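Branched-chain-amino-acid aminotransferase (Pseudomonas sp. UW4, PDB 6JIF) probably catalyses the reversible, pyridoxal-5'-phosphate-dependent transfer of amino groups between branched-chain amino acids and 2-oxo acids. Local coordinates at residues N245-T250 and A307-I312. Residues are numbered along the deposited sequence; the frame is centred on the assembly and turned at random.
Sequences NFFGIT and AVITPI. With PLP (pyridoxal-5'-phosphate), chain D.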
ATOM      1  N   ASN B 245      18.862  -0.609  -2.184  1.00 15.35           N
ATOM      2  CA  ASN B 245      19.482   0.660  -1.828  1.00 13.92           C
ATOM      3  C   ASN B 245      20.564   1.027  -2.833  1.00 14.79           C
ATOM      4  O   ASN B 245      21.138   0.148  -3.497  1.00 14.96           O
ATOM      5  CB  ASN B 245      20.101   0.605  -0.449  1.00 11.42           C
ATOM      6  CG  ASN B 245      19.043   0.504   0.633  1.00 16.92           C
ATOM      7  OD1 ASN B 245      19.019  -0.450   1.391  1.00 14.96           O
ATOM      8  ND2 ASN B 245      18.125   1.445   0.631  1.00 13.82           N
ATOM      9  N   PHE B 246      20.831   2.340  -2.957  1.00 12.71           N
ATOM     10  CA  PHE B 246      21.891   2.848  -3.837  1.00 14.33           C
ATOM     11  C   PHE B 246      23.186   2.985  -3.045  1.00 14.68           C
ATOM     12  O   PHE B 246      23.168   3.351  -1.876  1.00 15.65           O
ATOM     13  CB  PHE B 246      21.509   4.223  -4.404  1.00 11.72           C
ATOM     14  CG  PHE B 246      22.585   4.873  -5.237  1.00 13.10           C
ATOM     15  CD1 PHE B 246      22.689   4.589  -6.605  1.00 15.67           C
ATOM     16  CD2 PHE B 246      23.478   5.779  -4.681  1.00 13.74           C
ATOM     17  CE1 PHE B 246      23.686   5.167  -7.406  1.00 16.93           C
ATOM     18  CE2 PHE B 246      24.470   6.405  -5.499  1.00 13.99           C
ATOM     19  CZ  PHE B 246      24.582   6.076  -6.838  1.00 15.20           C
ATOM     20  N   PHE B 247      24.311   2.700  -3.678  1.00 14.14           N
ATOM     21  CA  PHE B 247      25.571   3.192  -3.144  1.00 14.88           C
ATOM     22  C   PHE B 247      26.431   3.688  -4.309  1.00 17.68           C
ATOM     23  O   PHE B 247      26.312   3.212  -5.446  1.00 13.92           O
ATOM     24  CB  PHE B 247      26.293   2.139  -2.281  1.00 12.93           C
ATOM     25  CG  PHE B 247      26.808   0.969  -3.059  1.00 14.13           C
ATOM     26  CD1 PHE B 247      28.052   1.022  -3.703  1.00 18.65           C
ATOM     27  CD2 PHE B 247      26.036  -0.171  -3.210  1.00 18.70           C
ATOM     28  CE1 PHE B 247      28.520  -0.067  -4.445  1.00 23.09           C
ATOM     29  CE2 PHE B 247      26.485  -1.246  -3.983  1.00 18.21           C
ATOM     30  CZ  PHE B 247      27.737  -1.194  -4.600  1.00 18.51           C
ATOM     31  N   GLY B 248      27.233   4.705  -4.022  1.00 16.75           N
ATOM     32  CA  GLY B 248      28.252   5.168  -4.944  1.00 13.28           C
ATOM     33  C   GLY B 248      29.609   5.058  -4.273  1.00 17.98           C
ATOM     34  O   GLY B 248      29.713   5.142  -3.058  1.00 21.06           O
ATOM     35  N   ILE B 249      30.655   4.883  -5.077  1.00 18.11           N
ATOM     36  CA  ILE B 249      32.037   4.860  -4.599  1.00 12.90           C
ATOM     37  C   ILE B 249      32.711   6.095  -5.153  1.00 19.57           C
ATOM     38  O   ILE B 249      32.794   6.228  -6.372  1.00 17.47           O
ATOM     39  CB  ILE B 249      32.790   3.610  -5.083  1.00 16.65           C
ATOM     40  CG1 ILE B 249      32.062   2.333  -4.691  1.00 20.01           C
ATOM     41  CG2 ILE B 249      34.254   3.659  -4.571  1.00 20.12           C
ATOM     42  CD1 ILE B 249      31.883   2.145  -3.172  1.00 18.53           C
ATOM     43  N   THR B 250      33.135   7.021  -4.300  1.00 21.30           N
ATOM     44  CA  THR B 250      33.718   8.268  -4.776  1.00 18.07           C
ATOM     45  C   THR B 250      35.120   8.058  -5.339  1.00 20.30           C
ATOM     46  O   THR B 250      35.764   7.026  -5.138  1.00 19.17           O
ATOM     47  CB  THR B 250      33.832   9.306  -3.669  1.00 16.79           C
ATOM     48  OG1 THR B 250      34.758   8.816  -2.684  1.00 18.20           O
ATOM     49  CG2 THR B 250      32.491   9.542  -3.065  1.00 21.00           C
ATOM     50  N   ALA B 307      19.346  -9.529  -4.609  1.00 30.59           N
ATOM     51  CA  ALA B 307      20.381  -9.348  -5.616  1.00 33.65           C
ATOM     52  C   ALA B 307      21.785  -9.340  -5.039  1.00 28.74           C
ATOM     53  O   ALA B 307      22.739  -9.638  -5.763  1.00 30.37           O
ATOM     54  CB  ALA B 307      20.135  -8.030  -6.333  1.00 37.96           C
ATOM     55  N   VAL B 308      21.921  -9.161  -3.730  1.00 18.11           N
ATOM     56  CA  VAL B 308      23.182  -8.934  -3.015  1.00 15.28           C
ATOM     57  C   VAL B 308      23.739  -7.582  -3.473  1.00 14.14           C
ATOM     58  O   VAL B 308      23.482  -6.547  -2.817  1.00 15.47           O
ATOM     59  CB  VAL B 308      24.206 -10.095  -3.137  1.00 25.07           C
ATOM     60  CG1 VAL B 308      25.374  -9.835  -2.186  1.00 24.99           C
ATOM     61  CG2 VAL B 308      23.541 -11.432  -2.782  1.00 23.65           C
ATOM     62  N   ILE B 309      24.423  -7.545  -4.623  1.00 16.04           N
ATOM     63  CA  ILE B 309      24.840  -6.279  -5.212  1.00 16.84           C
ATOM     64  C   ILE B 309      24.500  -6.340  -6.689  1.00 15.33           C
ATOM     65  O   ILE B 309      24.838  -7.317  -7.353  1.00 17.66           O
ATOM     66  CB  ILE B 309      26.341  -6.007  -5.020  1.00 14.91           C
ATOM     67  CG1 ILE B 309      26.615  -5.715  -3.553  1.00 15.26           C
ATOM     68  CG2 ILE B 309      26.796  -4.787  -5.878  1.00 15.23           C
ATOM     69  CD1 ILE B 309      28.034  -5.313  -3.293  1.00 20.86           C
ATOM     70  N   THR B 310      23.822  -5.301  -7.206  1.00 17.17           N
ATOM     71  CA  THR B 310      23.643  -5.181  -8.651  1.00 14.13           C
ATOM     72  C   THR B 310      24.521  -4.024  -9.103  1.00 12.58           C
ATOM     73  O   THR B 310      24.256  -2.883  -8.713  1.00 17.40           O
ATOM     74  CB  THR B 310      22.178  -4.912  -8.984  1.00 18.63           C
ATOM     75  OG1 THR B 310      21.367  -5.975  -8.452  1.00 20.07           O
ATOM     76  CG2 THR B 310      21.984  -4.786 -10.493  1.00 15.34           C
ATOM     77  N   PRO B 311      25.582  -4.247  -9.875  1.00 13.15           N
ATOM     78  CA  PRO B 311      26.401  -3.118 -10.326  1.00 14.18           C
ATOM     79  C   PRO B 311      25.618  -2.246 -11.305  1.00 17.25           C
ATOM     80  O   PRO B 311      24.820  -2.743 -12.101  1.00 16.79           O
ATOM     81  CB  PRO B 311      27.618  -3.805 -10.976  1.00 15.87           C
ATOM     82  CG  PRO B 311      27.678  -5.112 -10.383  1.00 16.88           C
ATOM     83  CD  PRO B 311      26.214  -5.522 -10.205  1.00 17.01           C
ATOM     84  N   ILE B 312      25.778  -0.927 -11.174  1.00 15.37           N
ATOM     85  CA  ILE B 312      25.127   0.013 -12.076  1.00 12.13           C
ATOM     86  C   ILE B 312      26.122   0.391 -13.166  1.00 19.36           C
ATOM     87  O   ILE B 312      27.212   0.897 -12.875  1.00 21.15           O
ATOM     88  CB  ILE B 312      24.609   1.257 -11.353  1.00 14.35           C
ATOM     89  CG1 ILE B 312      23.448   0.836 -10.443  1.00 13.66           C
ATOM     90  CG2 ILE B 312      24.186   2.303 -12.393  1.00 19.53           C
ATOM     91  CD1 ILE B 312      23.191   1.805  -9.350  1.00 15.12           C
TER
HETATM   92  N1  PLP D 401      15.189  -0.686  -0.782  1.00 18.12           N
HETATM   93  C2  PLP D 401      13.859  -0.981  -0.788  1.00 21.86           C
HETATM   94  C2A PLP D 401      12.937   0.073  -1.315  1.00 21.89           C
HETATM   95  C3  PLP D 401      13.394  -2.188  -0.267  1.00 26.89           C
HETATM   96  O3  PLP D 401      12.047  -2.439  -0.232  1.00 27.39           O
HETATM   97  C4  PLP D 401      14.322  -3.142   0.229  1.00 26.24           C
HETATM   98  C4A PLP D 401      13.859  -4.374   0.984  1.00 21.50           C
HETATM   99  C5  PLP D 401      15.685  -2.792   0.188  1.00 21.81           C
HETATM  100  C6  PLP D 401      16.075  -1.579  -0.296  1.00 23.87           C
HETATM  101  C5A PLP D 401      16.804  -3.698   0.597  1.00 22.42           C
HETATM  102  O4P PLP D 401      16.635  -4.152   1.886  1.00 20.87           O
HETATM  103  P   PLP D 401      17.450  -5.442   2.351  1.00 18.33           P
HETATM  104  O1P PLP D 401      18.924  -5.227   2.109  1.00 17.61           O
HETATM  105  O2P PLP D 401      17.143  -5.477   3.855  1.00 15.20           O
HETATM  106  O3P PLP D 401      16.997  -6.691   1.601  1.00 20.47           O
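Phe-247 and Ile-309 make one of the two side-chain contacts between strand 245-250 and segment 307-312. The Phe-247 ring offers its far edge: CZ lies 3.9 Å from Ile-309 CG2, and the methyl sits near the ring plane. CG of Phe-247 stands between its backbone N and carbonyl carbon (chi1 68°), which brings the end of the ring close to Ile-309. Thr-334 of helix 332-346 touches both side chains, and the Phe-255 ring also meets Phe-247. The second contact is made by Ile-312, whose CD1 is 3.9 Å from Phe-246 CE1. That methyl approaches the ring obliquely, and the two side chains cross at about a right angle. Phe-246 also packs on Ile-238, Val-241 and Ala-300 of strand 297-304, which lies between the two strands and pairs antiparallel with both. All four residues are buried, and no hydrogen bond links the segments.

Asn-245 begins strand 245-250 beside the cofactor. Its backbone N is 3.5 Å from PLP C6, and its OD1 is 3.6 Å from the same carbon. Its ND2 is hydrogen-bonded to Leu-264 O. With an alanine here that bond is gone, and the Leu-264 carbonyl would probably lack this mate and a gap open beside the pyridine ring. Two apolar pairs, one on each face of a mixed sheet, thus meet past an intervening strand, with one strand end at the PLP site of a class IV aminotransferase.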